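Local structure of transketolase (Campylobacter jejuni, 3L84) at residues Glu157-Ser160 against Tyr161-Cys164; Glu219-Lys222 against Ala223-Ala227; Glu457-Ser460 against Thr461-Met465; Glu546-Gln550 against Gly551-Asn555. The protein belongs to the transketolase family, thiamine diphosphate-dependent enzymes of the THDP-binding clan, and assembles as a dimer of two identical subunits. All blocks are in the same frame, centred on the assembly; numbering follows the deposited sequence.

Interaction 1: residues Glu157-Ser160 against Tyr161-Cys164; sequences EGIS and YEAC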
loop_
_atom_site.group_PDB
_atom_site.type_symbol
_atom_site.label_atom_id
_atom_site.label_comp_id
_atom_site.label_asym_id
_atom_site.label_seq_id
_atom_site.Cartn_x
_atom_site.Cartn_y
_atom_site.Cartn_z
ATOM N N GLU A 157 -2.456 -12.283 2.670
ATOM C CA GLU A 157 -2.252 -10.831 2.669
ATOM C C GLU A 157 -1.843 -10.338 4.048
ATOM O O GLU A 157 -2.440 -10.716 5.060
ATOM C CB GLU A 157 -3.526 -10.127 2.206
ATOM C CG GLU A 157 -3.711 -10.203 0.729
ATOM C CD GLU A 157 -2.786 -9.301 -0.061
ATOM O OE1 GLU A 157 -1.892 -8.583 0.470
ATOM O OE2 GLU A 157 -2.979 -9.298 -1.334
ATOM N N GLY A 158 -0.844 -9.478 4.104
ATOM C CA GLY A 158 -0.389 -8.897 5.380
ATOM C C GLY A 158 -1.488 -8.272 6.220
ATOM O O GLY A 158 -1.471 -8.369 7.454
ATOM N N ILE A 159 -2.464 -7.643 5.564
ATOM C CA ILE A 159 -3.532 -6.946 6.301
ATOM C C ILE A 159 -4.319 -7.927 7.191
ATOM O O ILE A 159 -4.829 -7.535 8.247
ATOM C CB ILE A 159 -4.432 -6.189 5.364
ATOM C CG1 ILE A 159 -5.258 -5.155 6.100
ATOM C CG2 ILE A 159 -5.280 -7.141 4.495
ATOM C CD1 ILE A 159 -6.205 -4.337 5.187
ATOM N N SER A 160 -4.430 -9.195 6.784
ATOM C CA SER A 160 -5.158 -10.152 7.594
ATOM C C SER A 160 -4.439 -10.417 8.928
ATOM O O SER A 160 -5.068 -10.450 9.983
ATOM C CB SER A 160 -5.378 -11.470 6.828
ATOM O OG SER A 160 -4.181 -12.237 6.643
ATOM N N TYR A 161 -3.111 -10.555 8.875
ATOM C CA TYR A 161 -2.328 -10.796 10.068
ATOM C C TYR A 161 -2.414 -9.584 11.012
ATOM O O TYR A 161 -2.546 -9.708 12.227
ATOM C CB TYR A 161 -0.854 -11.039 9.740
ATOM C CG TYR A 161 -0.525 -12.212 8.867
ATOM C CD1 TYR A 161 -0.070 -13.395 9.420
ATOM C CD2 TYR A 161 -0.532 -12.111 7.483
ATOM C CE1 TYR A 161 0.335 -14.456 8.607
ATOM C CE2 TYR A 161 -0.155 -13.153 6.663
ATOM C CZ TYR A 161 0.312 -14.321 7.234
ATOM O OH TYR A 161 0.727 -15.339 6.385
ATOM N N GLU A 162 -2.366 -8.390 10.411
ATOM C CA GLU A 162 -2.438 -7.165 11.218
ATOM C C GLU A 162 -3.744 -7.086 11.932
ATOM O O GLU A 162 -3.794 -6.797 13.133
ATOM C CB GLU A 162 -2.353 -5.944 10.289
ATOM C CG GLU A 162 -0.994 -5.630 9.605
ATOM C CD GLU A 162 -1.032 -4.401 8.721
ATOM O OE1 GLU A 162 -2.013 -3.638 8.732
ATOM O OE2 GLU A 162 -0.062 -4.172 7.962
ATOM N N ALA A 163 -4.842 -7.285 11.216
ATOM C CA ALA A 163 -6.151 -7.149 11.848
ATOM C C ALA A 163 -6.422 -8.222 12.893
ATOM O O ALA A 163 -6.982 -7.956 13.955
ATOM C CB ALA A 163 -7.253 -7.180 10.777
ATOM N N CYS A 164 -6.016 -9.438 12.581
ATOM C CA CYS A 164 -6.234 -10.534 13.517
ATOM C C CYS A 164 -5.361 -10.367 14.775
ATOM O O CYS A 164 -5.753 -10.787 15.864
ATOM C CB CYS A 164 -5.997 -11.856 12.843
ATOM S SG CYS A 164 -7.312 -12.253 11.628
#
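The ring of Tyr161 turns its edge to the start of its own helix. CD2 of Tyr161 lies 3.4 Å from O of Glu157, with Gly158 CA also near the ring plane. CG of Tyr161 is anti to the carbonyl carbon (chi1 -61°), which swings the ring back toward the N-terminal end of the helix, edge first. Its hydroxyl bonds to Glu196, and Arg201 makes a cation-pi contact with the ring. With chi1 at 71°, Ser160 OG is folded back over its own backbone toward Glu157 O, to which it gives a hydrogen bond of 2.8 Å in the carbonyl plane. Ser160 N bonds to the same oxygen at 3.0 Å, so two donors from one residue meet this carbonyl oxygen. Glu162 runs out extended, its CG 3.5 Å from Gly158 O. Its carboxylate bonds to Ala393 N and to Gly158 N of the second subunit. Cys164 SG lies 3.3 Å from Ser160 O, beside the helical bond from Cys164 N to that oxygen. This buried first turn of helix 158-169 lies at the dimer interface, where Tyr161 meets Tyr161 of the second subunit, while Ile159 faces helices 118-137 and 391-404 and Ala163 packs on helix 118-137.

Interaction 2: residues Glu219-Lys222 against Ala223-Ala227; sequences EINK and ALEQA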
loop_
_atom_site.group_PDB
_atom_site.type_symbol
_atom_site.label_atom_id
_atom_site.label_comp_id
_atom_site.label_asym_id
_atom_site.label_seq_id
_atom_site.Cartn_x
_atom_site.Cartn_y
_atom_site.Cartn_z
ATOM N N GLU A 219 -21.179 -31.232 11.359
ATOM C CA GLU A 219 -19.925 -30.657 11.860
ATOM C C GLU A 219 -19.959 -29.120 11.771
ATOM O O GLU A 219 -19.498 -28.421 12.678
ATOM C CB GLU A 219 -18.725 -31.146 11.045
ATOM C CG GLU A 219 -18.341 -32.588 11.259
ATOM C CD GLU A 219 -17.073 -32.969 10.508
ATOM O OE1 GLU A 219 -16.088 -32.170 10.539
ATOM O OE2 GLU A 219 -17.040 -34.082 9.906
ATOM N N ILE A 220 -20.554 -28.588 10.705
ATOM C CA ILE A 220 -20.661 -27.129 10.551
ATOM C C ILE A 220 -21.508 -26.554 11.677
ATOM O O ILE A 220 -21.137 -25.573 12.323
ATOM C CB ILE A 220 -21.283 -26.728 9.208
ATOM C CG1 ILE A 220 -20.448 -27.224 8.025
ATOM C CG2 ILE A 220 -21.464 -25.206 9.141
ATOM C CD1 ILE A 220 -21.206 -27.348 6.677
ATOM N N ASN A 221 -22.661 -27.176 11.930
ATOM C CA ASN A 221 -23.568 -26.705 12.957
ATOM C C ASN A 221 -22.894 -26.748 14.336
ATOM O O ASN A 221 -22.950 -25.765 15.078
ATOM C CB ASN A 221 -24.865 -27.496 12.967
ATOM C CG ASN A 221 -25.839 -26.955 13.943
ATOM O OD1 ASN A 221 -26.292 -25.827 13.822
ATOM N ND2 ASN A 221 -26.216 -27.778 14.921
ATOM N N LYS A 222 -22.213 -27.855 14.645
ATOM C CA LYS A 222 -21.556 -28.002 15.935
ATOM C C LYS A 222 -20.445 -26.949 16.077
ATOM O O LYS A 222 -20.273 -26.378 17.145
ATOM C CB LYS A 222 -20.975 -29.414 16.077
ATOM C CG LYS A 222 -20.304 -29.673 17.407
ATOM C CD LYS A 222 -19.777 -31.096 17.516
ATOM C CE LYS A 222 -19.082 -31.323 18.841
ATOM N NZ LYS A 222 -18.966 -32.785 19.147
ATOM N N ALA A 223 -19.700 -26.686 15.013
ATOM C CA ALA A 223 -18.631 -25.691 15.056
ATOM C C ALA A 223 -19.180 -24.292 15.305
ATOM O O ALA A 223 -18.624 -23.514 16.077
ATOM C CB ALA A 223 -17.803 -25.719 13.752
ATOM N N LEU A 224 -20.282 -23.975 14.659
ATOM C CA LEU A 224 -20.910 -22.677 14.850
ATOM C C LEU A 224 -21.430 -22.525 16.258
ATOM O O LEU A 224 -21.263 -21.479 16.866
ATOM C CB LEU A 224 -22.009 -22.446 13.818
ATOM C CG LEU A 224 -21.512 -22.150 12.407
ATOM C CD1 LEU A 224 -22.678 -22.119 11.400
ATOM C CD2 LEU A 224 -20.715 -20.826 12.342
ATOM N N GLU A 225 -22.047 -23.573 16.821
ATOM C CA GLU A 225 -22.508 -23.488 18.203
ATOM C C GLU A 225 -21.334 -23.272 19.155
ATOM O O GLU A 225 -21.418 -22.462 20.070
ATOM C CB GLU A 225 -23.307 -24.729 18.604
ATOM C CG GLU A 225 -24.652 -24.864 17.891
ATOM C CD GLU A 225 -25.683 -23.807 18.305
ATOM O OE1 GLU A 225 -25.306 -22.763 18.882
ATOM O OE2 GLU A 225 -26.886 -24.018 18.040
ATOM N N GLN A 226 -20.241 -23.996 18.950
ATOM C CA GLN A 226 -19.053 -23.816 19.785
ATOM C C GLN A 226 -18.442 -22.414 19.604
ATOM O O GLN A 226 -18.089 -21.746 20.593
ATOM C CB GLN A 226 -18.024 -24.873 19.428
ATOM C CG GLN A 226 -16.782 -24.858 20.275
ATOM C CD GLN A 226 -16.012 -26.159 20.162
ATOM O OE1 GLN A 226 -16.377 -27.049 19.367
ATOM N NE2 GLN A 226 -14.958 -26.294 20.968
ATOM N N ALA A 227 -18.329 -21.971 18.364
ATOM C CA ALA A 227 -17.757 -20.648 18.083
ATOM C C ALA A 227 -18.556 -19.535 18.762
ATOM O O ALA A 227 -17.962 -18.601 19.286
ATOM C CB ALA A 227 -17.698 -20.420 16.597
HETATM O O HOH W 1 -28.202 -25.065 15.835
#
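Ile220 and Leu224 lie side by side one helical turn apart and point the same way. CG2 of Ile220 touches CD1 of Leu224 at 4.0 Å. The CG of Leu224 also sits 3.4 Å from Ile220 O, the oxygen that accepts the bond from Leu224 N. Ala223 CB lies against the backbone of the turn before, 3.4 Å from Glu219 O. This is the tight, buried side. Other parts of the chain cover its apolar groups: Ile220 meets Ile38 and Val41 of helix 30-42, while Ala223 and Leu224 rest on Ile236. The helix is the crossing element of a beta-alpha-beta unit. Strand 208-213 leads into it and strand 234-239 follows it; these two are parallel neighbours in the sheet, and Ala223 reaches both, through Ile212 and Ile236. The other side is looser. Asn221 and Glu225 approach each other only at 4.4 Å, between ND2 of Asn221 and CG of Glu225. A water joins their ends instead, giving one hydrogen to Asn221 OD1 at 2.9 Å and one to Glu225 OE2 at 2.8 Å. Glu225 has two conformers and the bridge belongs to one of them, bent at chi2 (-69°), so it is doubtful as a constant link. His45 NE2 bonds to the same Asn221 OD1. Lys222 is fully extended and exposed, and it meets the next turn mainly through its backbone: Lys222 O accepts from Gln226 N at 3.0 Å.

Interaction 3: residues Glu457-Ser460 against Thr461-Met465; sequences EQLS and TFRAM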
loop_
_atom_site.group_PDB
_atom_site.type_symbol
_atom_site.label_atom_id
_atom_site.label_comp_id
_atom_site.label_asym_id
_atom_site.label_seq_id
_atom_site.Cartn_x
_atom_site.Cartn_y
_atom_site.Cartn_z
ATOM N N GLU A 457 5.026 12.484 -4.090
ATOM C CA GLU A 457 3.996 12.078 -5.057
ATOM C C GLU A 457 2.614 11.809 -4.446
ATOM O O GLU A 457 1.651 11.550 -5.178
ATOM C CB GLU A 457 4.445 10.837 -5.843
ATOM C CG GLU A 457 4.554 9.541 -5.072
ATOM C CD GLU A 457 5.866 9.299 -4.313
ATOM O OE1 GLU A 457 6.489 10.254 -3.762
ATOM O OE2 GLU A 457 6.267 8.114 -4.178
ATOM N N GLN A 458 2.508 11.863 -3.121
ATOM C CA GLN A 458 1.276 11.444 -2.470
ATOM C C GLN A 458 0.118 12.392 -2.686
ATOM O O GLN A 458 -1.033 11.947 -2.735
ATOM C CB GLN A 458 1.532 11.185 -0.987
ATOM C CG GLN A 458 2.418 9.966 -0.718
ATOM C CD GLN A 458 3.878 10.176 -1.086
ATOM O OE1 GLN A 458 4.402 11.277 -0.952
ATOM N NE2 GLN A 458 4.559 9.120 -1.507
ATOM N N LEU A 459 0.371 13.690 -2.759
ATOM C CA LEU A 459 -0.692 14.639 -3.053
ATOM C C LEU A 459 -1.311 14.304 -4.404
ATOM O O LEU A 459 -2.543 14.326 -4.566
ATOM C CB LEU A 459 -0.110 16.044 -3.009
ATOM C CG LEU A 459 -0.972 17.254 -2.843
ATOM C CD1 LEU A 459 -1.887 17.122 -1.603
ATOM C CD2 LEU A 459 -0.069 18.468 -2.678
ATOM N N SER A 460 -0.512 13.967 -5.401
ATOM C CA SER A 460 -1.035 13.589 -6.720
ATOM C C SER A 460 -1.942 12.365 -6.623
ATOM O O SER A 460 -2.985 12.300 -7.253
ATOM C CB SER A 460 0.062 13.304 -7.723
ATOM O OG SER A 460 0.798 14.451 -8.070
ATOM N N THR A 461 -1.522 11.351 -5.870
ATOM C CA THR A 461 -2.316 10.148 -5.669
ATOM C C THR A 461 -3.682 10.455 -5.093
ATOM O O THR A 461 -4.692 10.010 -5.645
ATOM C CB THR A 461 -1.621 9.166 -4.758
ATOM O OG1 THR A 461 -0.385 8.760 -5.367
ATOM C CG2 THR A 461 -2.470 7.945 -4.428
ATOM N N PHE A 462 -3.725 11.206 -3.997
ATOM C CA PHE A 462 -4.994 11.485 -3.358
ATOM C C PHE A 462 -5.884 12.400 -4.193
ATOM O O PHE A 462 -7.100 12.197 -4.224
ATOM C CB PHE A 462 -4.798 11.957 -1.903
ATOM C CG PHE A 462 -4.680 10.822 -0.983
ATOM C CD1 PHE A 462 -3.534 10.107 -0.877
ATOM C CD2 PHE A 462 -5.794 10.462 -0.223
ATOM C CE1 PHE A 462 -3.503 8.929 -0.039
ATOM C CE2 PHE A 462 -5.750 9.375 0.603
ATOM C CZ PHE A 462 -4.641 8.592 0.656
ATOM N N ARG A 463 -5.316 13.351 -4.906
ATOM C CA ARG A 463 -6.107 14.177 -5.793
ATOM C C ARG A 463 -6.642 13.375 -6.949
ATOM O O ARG A 463 -7.809 13.587 -7.341
ATOM C CB ARG A 463 -5.306 15.359 -6.292
ATOM C CG ARG A 463 -5.029 16.361 -5.190
ATOM C CD ARG A 463 -4.106 17.434 -5.681
ATOM N NE ARG A 463 -3.935 18.499 -4.692
ATOM C CZ ARG A 463 -2.972 19.389 -4.742
ATOM N NH1 ARG A 463 -2.007 19.284 -5.643
ATOM N NH2 ARG A 463 -2.918 20.337 -3.800
ATOM N N ALA A 464 -5.899 12.408 -7.481
ATOM C CA ALA A 464 -6.357 11.614 -8.611
ATOM C C ALA A 464 -7.424 10.599 -8.216
ATOM O O ALA A 464 -8.232 10.200 -9.055
ATOM C CB ALA A 464 -5.198 10.888 -9.258
HETATM N N MSE A 465 -7.421 10.104 -6.983
HETATM C CA MSE A 465 -8.418 9.162 -6.516
HETATM C C MSE A 465 -9.809 9.806 -6.498
HETATM O O MSE A 465 -10.030 10.817 -5.811
HETATM C CB MSE A 465 -8.043 8.675 -5.120
HETATM C CG MSE A 465 -9.066 7.675 -4.554
HETATM SE SE MSE A 465 -8.538 6.815 -2.891
HETATM C CE MSE A 465 -7.497 8.242 -2.033
#
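Leu459 lies over one face of the Arg463 guanidinium. Its CG is 3.5 Å above the plane, over the centre of the group. The methyl CD2 of Leu459 is 3.6 Å from both NH1 and NH2 of Arg463. Leu459 CG stands anti to the backbone N (chi1 -161°), and Arg463 is extended from CG to NE, which brings the branch and the flat group together. The Arg463 chain leaves the helix across a carbonyl, with CG 3.3 Å from Leu459 O. On another side of the helix the Phe462 ring presents its edge to Gln458 O, with the oxygen 3.6 Å from CD1. Helical bonds set these groups one turn apart: Arg463 N reaches Leu459 O at 3.0 Å and Phe462 N reaches Gln458 O at 3.1 Å. In a second shell, Arg463 NH2 and NH1 make salt bridges to Glu585 and Glu591, which probably fix the rotation of the group against the leucine, while Ser460 OG bonds to Glu591 and Thr461 OG1 to Thr461 of the second subunit. Short helix 458-464 is thus buried at the dimer interface. Leu459 and Phe462 touch strand 469-471, Thr461 packs on helix 418-431, and Arg463 meets helix 562-566.

Interaction 4: residues Glu546-Gln550 against Gly551-Asn555; sequences ELEKQ and GFACN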
loop_
_atom_site.group_PDB
_atom_site.type_symbol
_atom_site.label_atom_id
_atom_site.label_comp_id
_atom_site.label_asym_id
_atom_site.label_seq_id
_atom_site.Cartn_x
_atom_site.Cartn_y
_atom_site.Cartn_z
ATOM N N GLU A 546 7.246 41.200 -3.205
ATOM C CA GLU A 546 8.466 41.571 -3.891
ATOM C C GLU A 546 8.215 41.927 -5.366
ATOM O O GLU A 546 8.750 42.919 -5.869
ATOM C CB GLU A 546 9.523 40.460 -3.754
ATOM C CG GLU A 546 10.874 40.766 -4.429
ATOM C CD GLU A 546 11.590 41.969 -3.836
ATOM O OE1 GLU A 546 11.314 42.294 -2.658
ATOM O OE2 GLU A 546 12.433 42.579 -4.549
ATOM N N LEU A 547 7.405 41.130 -6.059
ATOM C CA LEU A 547 7.063 41.392 -7.454
ATOM C C LEU A 547 6.353 42.748 -7.581
ATOM O O LEU A 547 6.668 43.514 -8.474
ATOM C CB LEU A 547 6.215 40.251 -8.048
ATOM C CG LEU A 547 6.929 38.934 -8.402
ATOM C CD1 LEU A 547 5.952 37.794 -8.475
ATOM C CD2 LEU A 547 7.691 39.052 -9.710
ATOM N N GLU A 548 5.453 43.060 -6.658
ATOM C CA GLU A 548 4.761 44.357 -6.650
ATOM C C GLU A 548 5.762 45.508 -6.425
ATOM O O GLU A 548 5.666 46.550 -7.080
ATOM C CB GLU A 548 3.659 44.359 -5.589
ATOM C CG GLU A 548 2.493 43.444 -5.900
ATOM C CD GLU A 548 1.321 44.086 -6.632
ATOM O OE1 GLU A 548 1.413 45.281 -7.051
ATOM O OE2 GLU A 548 0.296 43.391 -6.785
ATOM N N LYS A 549 6.734 45.314 -5.535
ATOM C CA LYS A 549 7.775 46.328 -5.287
ATOM C C LYS A 549 8.592 46.538 -6.567
ATOM O O LYS A 549 9.041 47.679 -6.839
ATOM C CB LYS A 549 8.649 45.886 -4.104
ATOM C CG LYS A 549 9.845 46.719 -3.781
ATOM C CD LYS A 549 10.535 46.165 -2.525
ATOM C CE LYS A 549 11.688 47.089 -2.087
ATOM N NZ LYS A 549 12.309 46.627 -0.811
ATOM N N GLN A 550 8.776 45.480 -7.360
ATOM C CA GLN A 550 9.459 45.555 -8.655
ATOM C C GLN A 550 8.565 46.007 -9.832
ATOM O O GLN A 550 9.042 46.083 -10.956
ATOM C CB GLN A 550 10.181 44.234 -8.990
ATOM C CG GLN A 550 11.267 43.867 -7.964
ATOM C CD GLN A 550 12.020 42.548 -8.246
ATOM O OE1 GLN A 550 12.289 42.204 -9.390
ATOM N NE2 GLN A 550 12.407 41.850 -7.176
ATOM N N GLY A 551 7.298 46.333 -9.578
ATOM C CA GLY A 551 6.379 46.844 -10.609
ATOM C C GLY A 551 5.521 45.848 -11.365
ATOM O O GLY A 551 5.047 46.131 -12.461
ATOM N N PHE A 552 5.301 44.673 -10.776
ATOM C CA PHE A 552 4.403 43.670 -11.362
ATOM C C PHE A 552 3.186 43.404 -10.488
ATOM O O PHE A 552 3.334 42.883 -9.383
ATOM C CB PHE A 552 5.139 42.357 -11.588
ATOM C CG PHE A 552 6.390 42.496 -12.434
ATOM C CD1 PHE A 552 6.329 42.358 -13.811
ATOM C CD2 PHE A 552 7.619 42.733 -11.837
ATOM C CE1 PHE A 552 7.482 42.492 -14.592
ATOM C CE2 PHE A 552 8.785 42.878 -12.619
ATOM C CZ PHE A 552 8.698 42.748 -13.985
ATOM N N ALA A 553 2.001 43.689 -11.016
ATOM C CA ALA A 553 0.746 43.423 -10.305
ATOM C C ALA A 553 0.500 41.919 -10.196
ATOM O O ALA A 553 0.632 41.216 -11.198
ATOM C CB ALA A 553 -0.421 44.104 -11.027
ATOM N N CYS A 554 0.133 41.450 -9.002
ATOM C CA CYS A 554 -0.061 40.027 -8.749
ATOM C C CYS A 554 -1.348 39.689 -8.013
ATOM O O CYS A 554 -1.811 40.456 -7.151
ATOM C CB CYS A 554 1.044 39.502 -7.859
ATOM S SG CYS A 554 2.644 39.531 -8.549
ATOM N N ASN A 555 -1.956 38.579 -8.409
ATOM C CA ASN A 555 -2.919 37.860 -7.573
ATOM C C ASN A 555 -2.194 36.789 -6.775
ATOM O O ASN A 555 -1.210 36.238 -7.240
ATOM C CB ASN A 555 -4.016 37.187 -8.424
ATOM C CG ASN A 555 -5.078 38.150 -8.930
ATOM O OD1 ASN A 555 -5.034 39.374 -8.694
ATOM N ND2 ASN A 555 -6.087 37.576 -9.601
#
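The Phe552 ring carries Leu547 O at its edge, in the ring plane, 3.6 Å from CD2. Gln550 O approaches the ring obliquely, 3.6 Å from CE2, and Leu547 CD2 touches Phe552 CD2 at 4.3 Å. The second flat group is the Glu548 carboxylate. Cys554 N meets its OE2 from above the plane, in a fairly straight bond of 3.0 Å. Glu548 bends at chi2 (-93°), which folds the carboxylate forward over the chain that follows the helix. Ser523 OG is a second partner of OE2. The third is the Gln550 amide, whose NE2 bonds in its own plane to the anti lone pair of Glu546 OE2 at 2.7 Å. Cys554 SG packs on the Leu547 side chain, 3.7 Å from its CB. Around Gly551 the backbone turns out of the helix. Phe552 N bonds to Leu547 O at 2.9 Å, and Gly551 N to Glu548 O at 3.0 Å. Gly551 has a positive phi (92°), a backbone shape that glycine takes up readily. This positive phi and the two bonds back into the last turn make a Schellman motif at the C-terminal end of helix 537-549. It turns the chain into strand 554-558 and so completes the beta-alpha-beta unit that began with strand 528-532.

In the fold
The four contacts follow one another along the chain, and none touches another. Interactions 1 and 2 both belong to the thiamine diphosphate binding domain, with centres 24 Å apart. Interaction 3 belongs to the pyrimidine binding domain and interaction 4 to the C-terminal domain. Interactions 1 and 3 have centres 25 Å apart, and their nearest atoms are about 14 Å apart. Both lie against the second subunit. In transketolases each cofactor site lies at the dimer interface, between the diphosphate-binding domain of one subunit and the pyrimidine-binding domain of the other. Interactions 2 and 4 meet no second subunit. They lie on opposite sides of the chain's centre, 77 Å apart between centres, each in a beta-alpha-beta unit.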